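Local coordinates for START domain-containing protein 10 (Homo sapiens, PDB 6SER), which transfers phosphatidylcholine and phosphatidylethanolamine between membranes, preferring lipids with a palmitoyl or stearoyl chain at sn-1 and an unsaturated chain at sn-2, at residues 54-59 with 66-71; 83-88 with 220-225; 128-133 with 147-152; 102-107 with 242-247. One frame throughout, in Å; residues are numbered along the deposited sequence.

Contact 1 (54-59 with 66-71); sequences VWVQAV and HKIKCR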
loop_
_atom_site.group_PDB
_atom_site.type_symbol
_atom_site.label_atom_id
_atom_site.label_comp_id
_atom_site.label_asym_id
_atom_site.label_seq_id
_atom_site.Cartn_x
_atom_site.Cartn_y
_atom_site.Cartn_z
ATOM N N VAL A 54 -9.736 -12.931 -4.109
ATOM C CA VAL A 54 -8.418 -12.646 -4.667
ATOM C C VAL A 54 -8.469 -12.878 -6.175
ATOM O O VAL A 54 -8.941 -13.925 -6.631
ATOM C CB VAL A 54 -7.326 -13.518 -4.014
ATOM C CG1 VAL A 54 -5.943 -13.200 -4.594
ATOM C CG2 VAL A 54 -7.330 -13.331 -2.510
ATOM N N TRP A 55 -7.995 -11.896 -6.943
ATOM C CA TRP A 55 -7.842 -12.007 -8.385
ATOM C C TRP A 55 -6.370 -11.881 -8.770
ATOM O O TRP A 55 -5.548 -11.355 -8.013
ATOM C CB TRP A 55 -8.630 -10.931 -9.140
ATOM C CG TRP A 55 -10.120 -11.020 -9.058
ATOM C CD1 TRP A 55 -10.967 -11.559 -9.991
ATOM C CD2 TRP A 55 -10.950 -10.519 -8.005
ATOM N NE1 TRP A 55 -12.270 -11.434 -9.572
ATOM C CE2 TRP A 55 -12.288 -10.798 -8.358
ATOM C CE3 TRP A 55 -10.692 -9.867 -6.801
ATOM C CZ2 TRP A 55 -13.359 -10.449 -7.548
ATOM C CZ3 TRP A 55 -11.758 -9.524 -5.995
ATOM C CH2 TRP A 55 -13.075 -9.809 -6.373
ATOM N N VAL A 56 -6.038 -12.420 -9.911
ATOM C CA VAL A 56 -4.704 -12.358 -10.416
ATOM C C VAL A 56 -4.815 -11.894 -11.848
ATOM O O VAL A 56 -5.733 -12.247 -12.507
ATOM C CB VAL A 56 -4.035 -13.715 -10.290
ATOM C CG1 VAL A 56 -2.670 -13.694 -10.892
ATOM C CG2 VAL A 56 -3.901 -14.092 -8.844
ATOM N N GLN A 57 -3.902 -11.077 -12.321
ATOM C CA GLN A 57 -3.996 -10.575 -13.703
ATOM C C GLN A 57 -3.880 -11.713 -14.707
ATOM O O GLN A 57 -2.931 -12.454 -14.673
ATOM C CB GLN A 57 -3.097 -9.384 -13.926
ATOM C CG GLN A 57 -3.933 -8.128 -13.991
ATOM C CD GLN A 57 -3.410 -7.107 -14.956
ATOM O OE1 GLN A 57 -2.225 -7.060 -15.210
ATOM N NE2 GLN A 57 -4.292 -6.263 -15.450
ATOM N N ALA A 58 -4.954 -11.814 -15.468
ATOM C CA ALA A 58 -5.231 -12.877 -16.433
ATOM C C ALA A 58 -4.249 -12.725 -17.549
ATOM O O ALA A 58 -4.538 -12.012 -18.484
ATOM C CB ALA A 58 -6.637 -12.759 -16.936
ATOM N N VAL A 59 -3.112 -13.335 -17.311
ATOM C CA VAL A 59 -1.973 -13.482 -18.249
ATOM C C VAL A 59 -1.369 -14.841 -17.910
ATOM O O VAL A 59 -0.758 -15.429 -18.782
ATOM C CB VAL A 59 -0.937 -12.348 -18.110
ATOM C CG1 VAL A 59 -1.492 -10.999 -18.517
ATOM C CG2 VAL A 59 -0.335 -12.258 -16.720
ATOM N N HIS A 66 3.177 -11.018 -11.306
ATOM C CA HIS A 66 1.772 -10.750 -11.566
ATOM C C HIS A 66 1.231 -9.695 -10.613
ATOM O O HIS A 66 1.598 -9.652 -9.434
ATOM C CB HIS A 66 0.951 -12.036 -11.443
ATOM C CG HIS A 66 1.314 -13.073 -12.459
ATOM N ND1 HIS A 66 1.901 -12.755 -13.666
ATOM C CD2 HIS A 66 1.183 -14.421 -12.445
ATOM C CE1 HIS A 66 2.111 -13.862 -14.356
ATOM N NE2 HIS A 66 1.687 -14.887 -13.637
ATOM N N LYS A 67 0.371 -8.830 -11.141
ATOM C CA LYS A 67 -0.419 -7.948 -10.300
ATOM C C LYS A 67 -1.480 -8.754 -9.561
ATOM O O LYS A 67 -2.096 -9.662 -10.123
ATOM C CB LYS A 67 -1.073 -6.857 -11.142
ATOM C CG LYS A 67 -0.101 -6.137 -12.065
ATOM C CD LYS A 67 -0.777 -4.995 -12.831
ATOM C CE LYS A 67 -1.013 -3.794 -11.924
ATOM N NZ LYS A 67 -0.237 -2.591 -12.352
ATOM N N ILE A 68 -1.678 -8.424 -8.286
ATOM C CA ILE A 68 -2.605 -9.118 -7.398
ATOM C C ILE A 68 -3.671 -8.123 -6.965
ATOM O O ILE A 68 -3.380 -6.941 -6.755
ATOM C CB ILE A 68 -1.872 -9.706 -6.170
ATOM C CG1 ILE A 68 -0.702 -10.587 -6.616
ATOM C CG2 ILE A 68 -2.821 -10.488 -5.268
ATOM C CD1 ILE A 68 -1.074 -11.662 -7.633
ATOM N N LYS A 69 -4.905 -8.598 -6.835
ATOM C CA LYS A 69 -6.027 -7.777 -6.400
ATOM C C LYS A 69 -6.786 -8.532 -5.322
ATOM O O LYS A 69 -7.086 -9.718 -5.487
ATOM C CB LYS A 69 -6.959 -7.436 -7.566
ATOM C CG LYS A 69 -8.157 -6.603 -7.150
ATOM C CD LYS A 69 -9.264 -6.613 -8.193
ATOM C CE LYS A 69 -8.809 -6.015 -9.503
ATOM N NZ LYS A 69 -9.969 -5.864 -10.415
ATOM N N CYS A 70 -7.084 -7.866 -4.212
ATOM C CA CYS A 70 -7.813 -8.510 -3.124
ATOM C C CYS A 70 -8.898 -7.570 -2.616
ATOM O O CYS A 70 -8.613 -6.432 -2.230
ATOM C CB CYS A 70 -6.871 -8.932 -1.992
ATOM S SG CYS A 70 -7.659 -10.049 -0.785
ATOM N N ARG A 71 -10.135 -8.057 -2.609
ATOM C CA ARG A 71 -11.313 -7.283 -2.257
ATOM C C ARG A 71 -11.930 -7.861 -0.990
ATOM O O ARG A 71 -12.032 -9.084 -0.842
ATOM C CB ARG A 71 -12.320 -7.303 -3.412
ATOM C CG ARG A 71 -13.527 -6.411 -3.267
ATOM C CD ARG A 71 -14.312 -6.384 -4.572
ATOM N NE ARG A 71 -15.567 -5.640 -4.484
ATOM C CZ ARG A 71 -16.687 -6.116 -3.943
ATOM N NH1 ARG A 71 -16.707 -7.336 -3.417
ATOM N NH2 ARG A 71 -17.787 -5.371 -3.917
#
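The indole of W55 lies over the neighbouring strand and overlaps K69 and R71. Its CZ3 meets CB of R71 at 3.5 Å, near the ring plane, while CE3 rests against CD of K69 at 3.8 Å. With CG turned anti to the carbonyl carbon (chi1 -67°), the ring swings over the partner strand, a suitable place for a broad aromatic whose six-membered ring can touch the aliphatic stems of two long basic residues at once, that of R71 at its edge. K69 carries its ammonium on to the carbonyl of C37 and to W43, and has at most a weak attraction to the W55 ring. On the other face, compact apolar residues suit the side turned to helix 197-227: V56 CG2 touches I68 CD1 at 3.9 Å, and V54 CG2 reaches C70 SG at 3.7 Å. At the end of the strand Q57 and K67 lie side by side, with Q57 OE1 near K67 CD; K67 NZ goes to E36 and Q168. The backbones pair through W55 N to K69 O (2.8 Å, 168°), the return bond from K69 N to W55 O, and a longer one from Q57 N to K67 O (3.2 Å). This is an antiparallel beta hairpin, one face turned to the long C-terminal helix as in START domains.

Contact 2 (83-88 with 220-225); sequences YDVLHD and LKYPEW. With PO4 (phosphate ion), chain B.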
loop_
_atom_site.group_PDB
_atom_site.type_symbol
_atom_site.label_atom_id
_atom_site.label_comp_id
_atom_site.label_asym_id
_atom_site.label_seq_id
_atom_site.Cartn_x
_atom_site.Cartn_y
_atom_site.Cartn_z
ATOM N N TYR A 83 -9.863 4.147 6.461
ATOM C CA TYR A 83 -8.950 5.162 5.936
ATOM C C TYR A 83 -7.913 5.566 6.982
ATOM O O TYR A 83 -6.714 5.636 6.685
ATOM C CB TYR A 83 -9.759 6.372 5.462
ATOM C CG TYR A 83 -8.994 7.441 4.696
ATOM C CD1 TYR A 83 -8.311 7.138 3.514
ATOM C CD2 TYR A 83 -8.988 8.762 5.133
ATOM C CE1 TYR A 83 -7.628 8.123 2.802
ATOM C CE2 TYR A 83 -8.314 9.755 4.424
ATOM C CZ TYR A 83 -7.636 9.432 3.265
ATOM O OH TYR A 83 -6.954 10.415 2.573
ATOM N N ASP A 84 -8.359 5.831 8.218
ATOM C CA ASP A 84 -7.430 6.165 9.298
ATOM C C ASP A 84 -6.392 5.072 9.492
ATOM O O ASP A 84 -5.201 5.357 9.701
ATOM C CB ASP A 84 -8.190 6.379 10.613
ATOM C CG ASP A 84 -8.988 7.669 10.632
ATOM O OD1 ASP A 84 -8.742 8.555 9.777
ATOM O OD2 ASP A 84 -9.856 7.797 11.519
ATOM N N VAL A 85 -6.825 3.812 9.431
ATOM C CA VAL A 85 -5.931 2.695 9.716
ATOM C C VAL A 85 -4.861 2.578 8.638
ATOM O O VAL A 85 -3.681 2.355 8.934
ATOM C CB VAL A 85 -6.754 1.405 9.855
ATOM C CG1 VAL A 85 -5.844 0.185 9.945
ATOM C CG2 VAL A 85 -7.664 1.516 11.066
ATOM N N LEU A 86 -5.252 2.739 7.373
ATOM C CA LEU A 86 -4.258 2.736 6.308
ATOM C C LEU A 86 -3.279 3.896 6.447
ATOM O O LEU A 86 -2.099 3.743 6.121
ATOM C CB LEU A 86 -4.946 2.781 4.944
ATOM C CG LEU A 86 -5.684 1.489 4.570
ATOM C CD1 LEU A 86 -6.345 1.592 3.197
ATOM C CD2 LEU A 86 -4.729 0.324 4.624
ATOM N N HIS A 87 -3.736 5.045 6.945
ATOM C CA HIS A 87 -2.868 6.213 7.041
ATOM C C HIS A 87 -1.962 6.182 8.270
ATOM O O HIS A 87 -0.872 6.759 8.234
ATOM C CB HIS A 87 -3.707 7.494 7.069
ATOM C CG HIS A 87 -3.889 8.135 5.726
ATOM N ND1 HIS A 87 -2.843 8.685 5.017
ATOM C CD2 HIS A 87 -5.002 8.346 4.977
ATOM C CE1 HIS A 87 -3.299 9.196 3.884
ATOM N NE2 HIS A 87 -4.606 8.999 3.834
ATOM N N ASP A 88 -2.383 5.521 9.354
ATOM C CA ASP A 88 -1.750 5.679 10.666
ATOM C C ASP A 88 -0.462 4.872 10.735
ATOM O O ASP A 88 -0.458 3.711 11.148
ATOM C CB ASP A 88 -2.712 5.255 11.771
ATOM C CG ASP A 88 -2.278 5.747 13.145
ATOM O OD1 ASP A 88 -3.135 6.250 13.894
ATOM O OD2 ASP A 88 -1.076 5.630 13.472
ATOM N N LEU A 220 -11.357 -2.838 13.949
ATOM C CA LEU A 220 -12.269 -2.973 15.084
ATOM C C LEU A 220 -11.633 -2.451 16.363
ATOM O O LEU A 220 -12.312 -1.843 17.200
ATOM C CB LEU A 220 -12.691 -4.432 15.267
ATOM C CG LEU A 220 -13.402 -5.098 14.087
ATOM C CD1 LEU A 220 -13.639 -6.573 14.367
ATOM C CD2 LEU A 220 -14.708 -4.387 13.787
ATOM N N LYS A 221 -10.335 -2.679 16.535
ATOM C CA LYS A 221 -9.630 -2.225 17.723
ATOM C C LYS A 221 -9.142 -0.786 17.604
ATOM O O LYS A 221 -8.661 -0.228 18.595
ATOM C CB LYS A 221 -8.451 -3.165 18.019
ATOM C CG LYS A 221 -8.879 -4.570 18.456
ATOM C CD LYS A 221 -9.242 -4.604 19.939
ATOM C CE LYS A 221 -9.913 -5.913 20.349
ATOM N NZ LYS A 221 -11.405 -5.827 20.255
ATOM N N TYR A 222 -9.278 -0.160 16.425
ATOM C CA TYR A 222 -8.628 1.132 16.219
ATOM C C TYR A 222 -9.242 2.250 17.054
ATOM O O TYR A 222 -8.478 2.976 17.717
ATOM C CB TYR A 222 -8.610 1.494 14.730
ATOM C CG TYR A 222 -7.896 2.809 14.478
ATOM C CD1 TYR A 222 -6.524 2.919 14.679
ATOM C CD2 TYR A 222 -8.592 3.940 14.052
ATOM C CE1 TYR A 222 -5.860 4.117 14.462
ATOM C CE2 TYR A 222 -7.937 5.134 13.825
ATOM C CZ TYR A 222 -6.568 5.219 14.036
ATOM O OH TYR A 222 -5.912 6.409 13.815
ATOM N N PRO A 223 -10.568 2.469 17.064
ATOM C CA PRO A 223 -11.106 3.607 17.841
ATOM C C PRO A 223 -10.644 3.631 19.288
ATOM O O PRO A 223 -10.238 4.689 19.781
ATOM C CB PRO A 223 -12.626 3.419 17.715
ATOM C CG PRO A 223 -12.787 2.726 16.369
ATOM C CD PRO A 223 -11.644 1.750 16.348
ATOM N N GLU A 224 -10.654 2.478 19.965
ATOM C CA GLU A 224 -10.197 2.419 21.351
ATOM C C GLU A 224 -8.701 2.682 21.461
ATOM O O GLU A 224 -8.257 3.409 22.358
ATOM C CB GLU A 224 -10.544 1.063 21.965
ATOM C CG GLU A 224 -12.027 0.887 22.274
ATOM C CD GLU A 224 -12.366 -0.514 22.758
ATOM O OE1 GLU A 224 -11.631 -1.465 22.406
ATOM O OE2 GLU A 224 -13.365 -0.661 23.496
ATOM N N TRP A 225 -7.905 2.092 20.566
ATOM C CA TRP A 225 -6.468 2.337 20.591
ATOM C C TRP A 225 -6.154 3.805 20.316
ATOM O O TRP A 225 -5.330 4.418 21.006
ATOM C CB TRP A 225 -5.766 1.435 19.573
ATOM C CG TRP A 225 -4.281 1.570 19.600
ATOM C CD1 TRP A 225 -3.398 0.820 20.326
ATOM C CD2 TRP A 225 -3.498 2.518 18.870
ATOM N NE1 TRP A 225 -2.114 1.239 20.091
ATOM C CE2 TRP A 225 -2.145 2.281 19.199
ATOM C CE3 TRP A 225 -3.807 3.541 17.965
ATOM C CZ2 TRP A 225 -1.098 3.036 18.660
ATOM C CZ3 TRP A 225 -2.765 4.287 17.423
ATOM C CH2 TRP A 225 -1.427 4.033 17.776
HETATM P P PO4 B . 0.404 0.594 23.095
HETATM O O1 PO4 B . 0.464 0.761 21.682
HETATM O O2 PO4 B . 1.422 -0.261 23.519
HETATM O O3 PO4 B . -0.839 0.049 23.420
HETATM O O4 PO4 B . 0.572 1.848 23.750
#
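Two helices of the START fold meet here: the end of helix 79-87 and the long C-terminal helix 197-227, joined largely by one tyrosine. Y222 reaches across with CG anti to its backbone N (chi1 -178°), and its OH donates a 2.8 Å hydrogen bond to OD1 of D88. The acceptor lies at the ring edge, in plane, and uses the lone pair pointing away from OD2, while the carboxylate and ring planes stand 81° apart. OD2 is thus left to accept from the backbone N of Y91, so D88 caps the start of helix 89-95 while holding the phenol; an aspartate, short and with two oxygens, suits both tasks. V85 places CG2 over one face of the Y222 ring, 4.1 Å from its centroid, a CH-pi contact that a compact branched side chain can make where the helices come close. The D84 side chain crosses that of Y222 at about a right angle, with D84 CB 3.5 Å from Y222 CE2; its carboxylate oxygens bind W236 and K234. One turn on, W225 brings CZ3 to 4.1 Å from D88 OD1, and at its far side NE1 donates to O1 of a phosphate ion (3.1 Å), which H229 also holds; the ion probably comes from the crystallisation liquor. The arrangement is a buried helix-helix junction with a side-chain N-cap, tying the C-terminal helix of the START domain to its short helices.

Contact 3 (128-133 with 147-152); sequences RDVITL and NYSVKH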
loop_
_atom_site.group_PDB
_atom_site.type_symbol
_atom_site.label_atom_id
_atom_site.label_comp_id
_atom_site.label_asym_id
_atom_site.label_seq_id
_atom_site.Cartn_x
_atom_site.Cartn_y
_atom_site.Cartn_z
ATOM N N ARG A 128 13.367 -7.119 4.161
ATOM C CA ARG A 128 13.166 -6.242 3.001
ATOM C C ARG A 128 12.771 -4.839 3.421
ATOM O O ARG A 128 12.262 -4.690 4.430
ATOM C CB ARG A 128 12.080 -6.836 2.128
ATOM C CG ARG A 128 12.636 -7.636 0.975
ATOM C CD ARG A 128 12.386 -9.095 1.061
ATOM N NE ARG A 128 12.948 -9.620 -0.135
ATOM C CZ ARG A 128 13.676 -10.686 -0.212
ATOM N NH1 ARG A 128 13.894 -11.418 0.837
ATOM N NH2 ARG A 128 14.165 -11.011 -1.352
ATOM N N ASP A 129 13.020 -3.874 2.577
ATOM C CA ASP A 129 12.645 -2.472 2.792
ATOM C C ASP A 129 12.249 -1.825 1.476
ATOM O O ASP A 129 12.689 -2.232 0.493
ATOM C CB ASP A 129 13.679 -1.699 3.604
ATOM C CG ASP A 129 15.019 -1.431 2.976
ATOM O OD1 ASP A 129 15.314 -1.972 1.961
ATOM O OD2 ASP A 129 15.719 -0.722 3.546
ATOM N N VAL A 130 11.442 -0.812 1.572
ATOM C CA VAL A 130 10.960 -0.016 0.436
ATOM C C VAL A 130 10.958 1.455 0.781
ATOM O O VAL A 130 10.752 1.805 1.876
ATOM C CB VAL A 130 9.555 -0.429 -0.012
ATOM C CG1 VAL A 130 9.565 -1.715 -0.761
ATOM C CG2 VAL A 130 8.561 -0.479 1.106
ATOM N N ILE A 131 11.249 2.245 -0.222
ATOM C CA ILE A 131 11.064 3.687 -0.182
ATOM C C ILE A 131 10.007 3.992 -1.226
ATOM O O ILE A 131 10.196 3.662 -2.402
ATOM C CB ILE A 131 12.368 4.434 -0.511
ATOM C CG1 ILE A 131 13.518 3.979 0.392
ATOM C CG2 ILE A 131 12.166 5.933 -0.449
ATOM C CD1 ILE A 131 13.474 4.583 1.730
ATOM N N THR A 132 8.900 4.616 -0.819
ATOM C CA THR A 132 7.773 4.820 -1.721
ATOM C C THR A 132 7.293 6.265 -1.691
ATOM O O THR A 132 7.371 6.941 -0.663
ATOM C CB THR A 132 6.591 3.895 -1.371
ATOM O OG1 THR A 132 6.241 4.075 0.004
ATOM C CG2 THR A 132 6.950 2.434 -1.607
ATOM N N LEU A 133 6.796 6.729 -2.834
ATOM C CA LEU A 133 6.019 7.955 -2.899
ATOM C C LEU A 133 4.551 7.576 -2.761
ATOM O O LEU A 133 4.033 6.783 -3.550
ATOM C CB LEU A 133 6.281 8.704 -4.204
ATOM C CG LEU A 133 5.690 10.110 -4.389
ATOM C CD1 LEU A 133 6.386 10.783 -5.545
ATOM C CD2 LEU A 133 4.187 10.091 -4.662
ATOM N N ASN A 147 0.778 4.187 -3.923
ATOM C CA ASN A 147 2.207 4.406 -3.751
ATOM C C ASN A 147 2.960 3.627 -4.820
ATOM O O ASN A 147 2.416 2.716 -5.444
ATOM C CB ASN A 147 2.663 4.038 -2.329
ATOM C CG ASN A 147 2.889 2.549 -2.132
ATOM O OD1 ASN A 147 3.688 1.934 -2.836
ATOM N ND2 ASN A 147 2.238 1.976 -1.124
ATOM N N TYR A 148 4.220 4.014 -5.031
ATOM C CA TYR A 148 5.161 3.289 -5.877
ATOM C C TYR A 148 6.566 3.660 -5.417
ATOM O O TYR A 148 6.767 4.717 -4.812
ATOM C CB TYR A 148 4.962 3.609 -7.367
ATOM C CG TYR A 148 5.275 5.042 -7.743
ATOM C CD1 TYR A 148 6.541 5.394 -8.194
ATOM C CD2 TYR A 148 4.315 6.046 -7.630
ATOM C CE1 TYR A 148 6.847 6.693 -8.536
ATOM C CE2 TYR A 148 4.612 7.357 -7.970
ATOM C CZ TYR A 148 5.887 7.672 -8.421
ATOM O OH TYR A 148 6.226 8.965 -8.765
ATOM N N SER A 149 7.530 2.782 -5.692
ATOM C CA SER A 149 8.860 2.949 -5.122
ATOM C C SER A 149 9.592 4.113 -5.773
ATOM O O SER A 149 9.339 4.483 -6.925
ATOM C CB SER A 149 9.697 1.676 -5.273
ATOM O OG SER A 149 9.417 0.752 -4.242
ATOM N N VAL A 150 10.521 4.686 -5.021
ATOM C CA VAL A 150 11.269 5.852 -5.461
ATOM C C VAL A 150 12.634 5.793 -4.784
ATOM O O VAL A 150 12.852 5.016 -3.853
ATOM C CB VAL A 150 10.501 7.153 -5.124
ATOM C CG1 VAL A 150 10.772 7.587 -3.684
ATOM C CG2 VAL A 150 10.836 8.236 -6.098
ATOM N N LYS A 151 13.571 6.607 -5.255
ATOM C CA LYS A 151 14.898 6.664 -4.658
ATOM C C LYS A 151 15.086 7.997 -3.955
ATOM O O LYS A 151 14.818 9.055 -4.534
ATOM C CB LYS A 151 15.990 6.451 -5.710
ATOM C CG LYS A 151 15.949 5.070 -6.342
ATOM C CD LYS A 151 16.974 4.936 -7.464
ATOM C CE LYS A 151 18.098 4.001 -7.103
ATOM N NZ LYS A 151 18.764 3.481 -8.334
ATOM N N HIS A 152 15.524 7.934 -2.702
ATOM C CA HIS A 152 15.812 9.116 -1.911
ATOM C C HIS A 152 17.293 9.104 -1.554
ATOM O O HIS A 152 17.756 8.139 -0.925
ATOM C CB HIS A 152 14.947 9.142 -0.650
ATOM C CG HIS A 152 15.082 10.395 0.152
ATOM N ND1 HIS A 152 16.277 10.798 0.708
ATOM C CD2 HIS A 152 14.166 11.332 0.501
ATOM C CE1 HIS A 152 16.094 11.931 1.363
ATOM N NE2 HIS A 152 14.822 12.277 1.251
HETATM O O HOH W 1 11.701 0.678 -2.835
#
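I131 and V150 meet through their methyl groups, CG2 to CG1 at 3.9 Å. Chi1 of 84° sets V150 CG1 between its backbone N and carbonyl carbon, while I131 holds CG2 anti to its N; both beta-branched side chains suit an extended backbone. L133 and Y148 run side by side on one face, with L133 CD1 3.7 Å from Y148 OH. The tyrosine's chi1 of 66° leaves L133 CB over the rim of one ring face, and its hydroxyl goes on to the carbonyl of Q23. The segments belong to a beta hairpin of strands 127-139 and 142-151 within the curved sheet of the START fold, and they are strongly twisted, their axes 110° apart. L133 N donates to Y148 O at 2.8 Å, Y148 N returns a bond to L133 O, and V150 N donates to I131 O. At the non-hydrogen-bonded pair T132 and S149 the side chains diverge. T132 CG2 packs 3.5 Å from N147 OD1, whose hydrogen-bond partner is the S166 hydroxyl. S149 OG is 2.7 Å from a water that accepts from I131 N, and it is also bonded to S166 N, a place fitting a small hydroxyl.

Contact 4 (102-107 with 242-247); sequences TFDIAR and SPLPSL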
loop_
_atom_site.group_PDB
_atom_site.type_symbol
_atom_site.label_atom_id
_atom_site.label_comp_id
_atom_site.label_asym_id
_atom_site.label_seq_id
_atom_site.Cartn_x
_atom_site.Cartn_y
_atom_site.Cartn_z
ATOM N N THR A 102 8.856 1.650 10.204
ATOM C CA THR A 102 8.104 2.376 9.185
ATOM C C THR A 102 7.888 3.807 9.656
ATOM O O THR A 102 7.520 4.034 10.810
ATOM C CB THR A 102 6.759 1.695 8.859
ATOM O OG1 THR A 102 6.094 2.420 7.816
ATOM C CG2 THR A 102 5.833 1.636 10.094
ATOM N N PHE A 103 8.115 4.763 8.760
ATOM C CA PHE A 103 7.981 6.177 9.094
ATOM C C PHE A 103 7.989 6.976 7.806
ATOM O O PHE A 103 8.558 6.543 6.802
ATOM C CB PHE A 103 9.117 6.651 10.007
ATOM C CG PHE A 103 10.486 6.313 9.492
ATOM C CD1 PHE A 103 11.146 7.158 8.610
ATOM C CD2 PHE A 103 11.115 5.134 9.885
ATOM C CE1 PHE A 103 12.419 6.833 8.127
ATOM C CE2 PHE A 103 12.382 4.806 9.421
ATOM C CZ PHE A 103 13.036 5.658 8.537
ATOM N N ASP A 104 7.359 8.143 7.843
ATOM C CA ASP A 104 7.443 9.050 6.709
ATOM C C ASP A 104 8.759 9.804 6.759
ATOM O O ASP A 104 9.324 10.036 7.832
ATOM C CB ASP A 104 6.276 10.038 6.702
ATOM C CG ASP A 104 4.984 9.407 6.217
ATOM O OD1 ASP A 104 5.052 8.369 5.521
ATOM O OD2 ASP A 104 3.904 9.953 6.527
ATOM N N ILE A 105 9.244 10.183 5.584
ATOM C CA ILE A 105 10.531 10.851 5.436
ATOM C C ILE A 105 10.357 12.336 5.174
ATOM O O ILE A 105 11.021 13.173 5.787
ATOM C CB ILE A 105 11.343 10.182 4.307
ATOM C CG1 ILE A 105 11.704 8.740 4.694
ATOM C CG2 ILE A 105 12.576 11.032 3.945
ATOM C CD1 ILE A 105 12.332 7.939 3.574
ATOM N N ALA A 106 9.468 12.677 4.252
ATOM C CA ALA A 106 9.284 14.062 3.867
ATOM C C ALA A 106 7.963 14.183 3.134
ATOM O O ALA A 106 7.393 13.197 2.664
ATOM C CB ALA A 106 10.441 14.563 2.992
ATOM N N ARG A 107 7.499 15.412 3.031
ATOM C CA ARG A 107 6.258 15.731 2.357
ATOM C C ARG A 107 6.571 16.385 1.016
ATOM O O ARG A 107 7.537 17.148 0.891
ATOM C CB ARG A 107 5.404 16.640 3.249
ATOM C CG ARG A 107 4.418 17.500 2.500
ATOM C CD ARG A 107 3.189 17.809 3.345
ATOM N NE ARG A 107 3.512 18.262 4.698
ATOM C CZ ARG A 107 3.878 19.503 5.008
ATOM N NH1 ARG A 107 3.989 20.423 4.058
ATOM N NH2 ARG A 107 4.141 19.822 6.270
ATOM N N SER A 242 1.069 18.215 10.108
ATOM C CA SER A 242 2.196 17.376 9.671
ATOM C C SER A 242 3.529 17.874 10.218
ATOM O O SER A 242 3.883 19.039 9.998
ATOM C CB SER A 242 2.279 17.322 8.156
ATOM O OG SER A 242 3.497 16.711 7.768
ATOM N N PRO A 243 4.308 17.031 10.891
ATOM C CA PRO A 243 5.605 17.473 11.417
ATOM C C PRO A 243 6.751 17.231 10.455
ATOM O O PRO A 243 7.921 17.254 10.857
ATOM C CB PRO A 243 5.765 16.624 12.678
ATOM C CG PRO A 243 5.071 15.355 12.345
ATOM C CD PRO A 243 3.937 15.698 11.399
ATOM N N LEU A 244 6.428 17.013 9.176
ATOM C CA LEU A 244 7.434 16.528 8.245
ATOM C C LEU A 244 8.104 17.671 7.481
ATOM O O LEU A 244 7.459 18.671 7.143
ATOM C CB LEU A 244 6.799 15.556 7.253
ATOM C CG LEU A 244 6.309 14.207 7.796
ATOM C CD1 LEU A 244 5.430 13.523 6.732
ATOM C CD2 LEU A 244 7.488 13.300 8.193
ATOM N N PRO A 245 9.396 17.542 7.181
ATOM C CA PRO A 245 10.029 18.487 6.262
ATOM C C PRO A 245 9.501 18.282 4.849
ATOM O O PRO A 245 8.870 17.273 4.530
ATOM C CB PRO A 245 11.514 18.128 6.359
ATOM C CG PRO A 245 11.490 16.639 6.597
ATOM C CD PRO A 245 10.292 16.414 7.506
ATOM N N SER A 246 9.777 19.259 3.993
ATOM C CA SER A 246 9.315 19.234 2.614
ATOM C C SER A 246 10.461 18.901 1.667
ATOM O O SER A 246 11.633 19.121 1.978
ATOM C CB SER A 246 8.693 20.574 2.227
ATOM O OG SER A 246 7.491 20.807 2.956
ATOM N N LEU A 247 10.101 18.375 0.500
ATOM C CA LEU A 247 11.032 17.931 -0.528
ATOM C C LEU A 247 10.610 18.474 -1.885
ATOM O O LEU A 247 9.412 18.564 -2.189
ATOM C CB LEU A 247 11.063 16.399 -0.643
ATOM C CG LEU A 247 12.086 15.496 0.030
ATOM C CD1 LEU A 247 11.982 14.104 -0.584
ATOM C CD2 LEU A 247 13.489 16.055 -0.102
#
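A classic beta bulge at I105 and A106, both facing V114, precedes the place where the irregular segment 242-247 joins strand 99-109 in a single bridge, R107 with S246. R107 N donates to P245 O (2.8 Å, 166°), and R107 O accepts from L247 N at 2.9 Å. A proline fits at 245 because the pairing uses its carbonyl and needs no N-H from it, and its ring can rest against I105 O and A106 CB. A106, small enough for close approach, sets CB 3.5 Å from L247 CG. L244 crosses D104 at about a right angle, its CD1 3.6 Å from D104 CB, while the carboxylate pairs with R134. The R107 chain bends at chi3 (48°), which brings NE to S242 OG in a weak bond of 3.4 Å at the guanidinium edge. That same OG accepts from L244 N, forming an ST turn. The contact lies at the surface: strand 112-119 pairs with the other edge of strand 99-109, I89 of helix 89-95 touches D104, and L247 leans on H152 of segment 147-152.

Contacts 1, 3 and 4 all reach one curved sheet, whereas contact 2 joins helices. Contact 1 closes first along the chain, and strand 68-74 then leads into helix 79-87 of contact 2, about 26 Å away between centres. Contact 3 falls wholly within the spans bridged by contacts 2 and 4, which interlock, their segments alternating. Contacts 3 and 4, centres about 13 Å apart, touch through H152 and I131, which both pack on I105. Contacts 1 and 4 lie on opposite sides of the chain's centre. Contacts 1 and 3 are local hairpins, whereas 2 and 4 fasten the late helix and tail to much earlier elements, consistent with the START fold, in which curved sheet and C-terminal helix enclose the lipid-binding cavity.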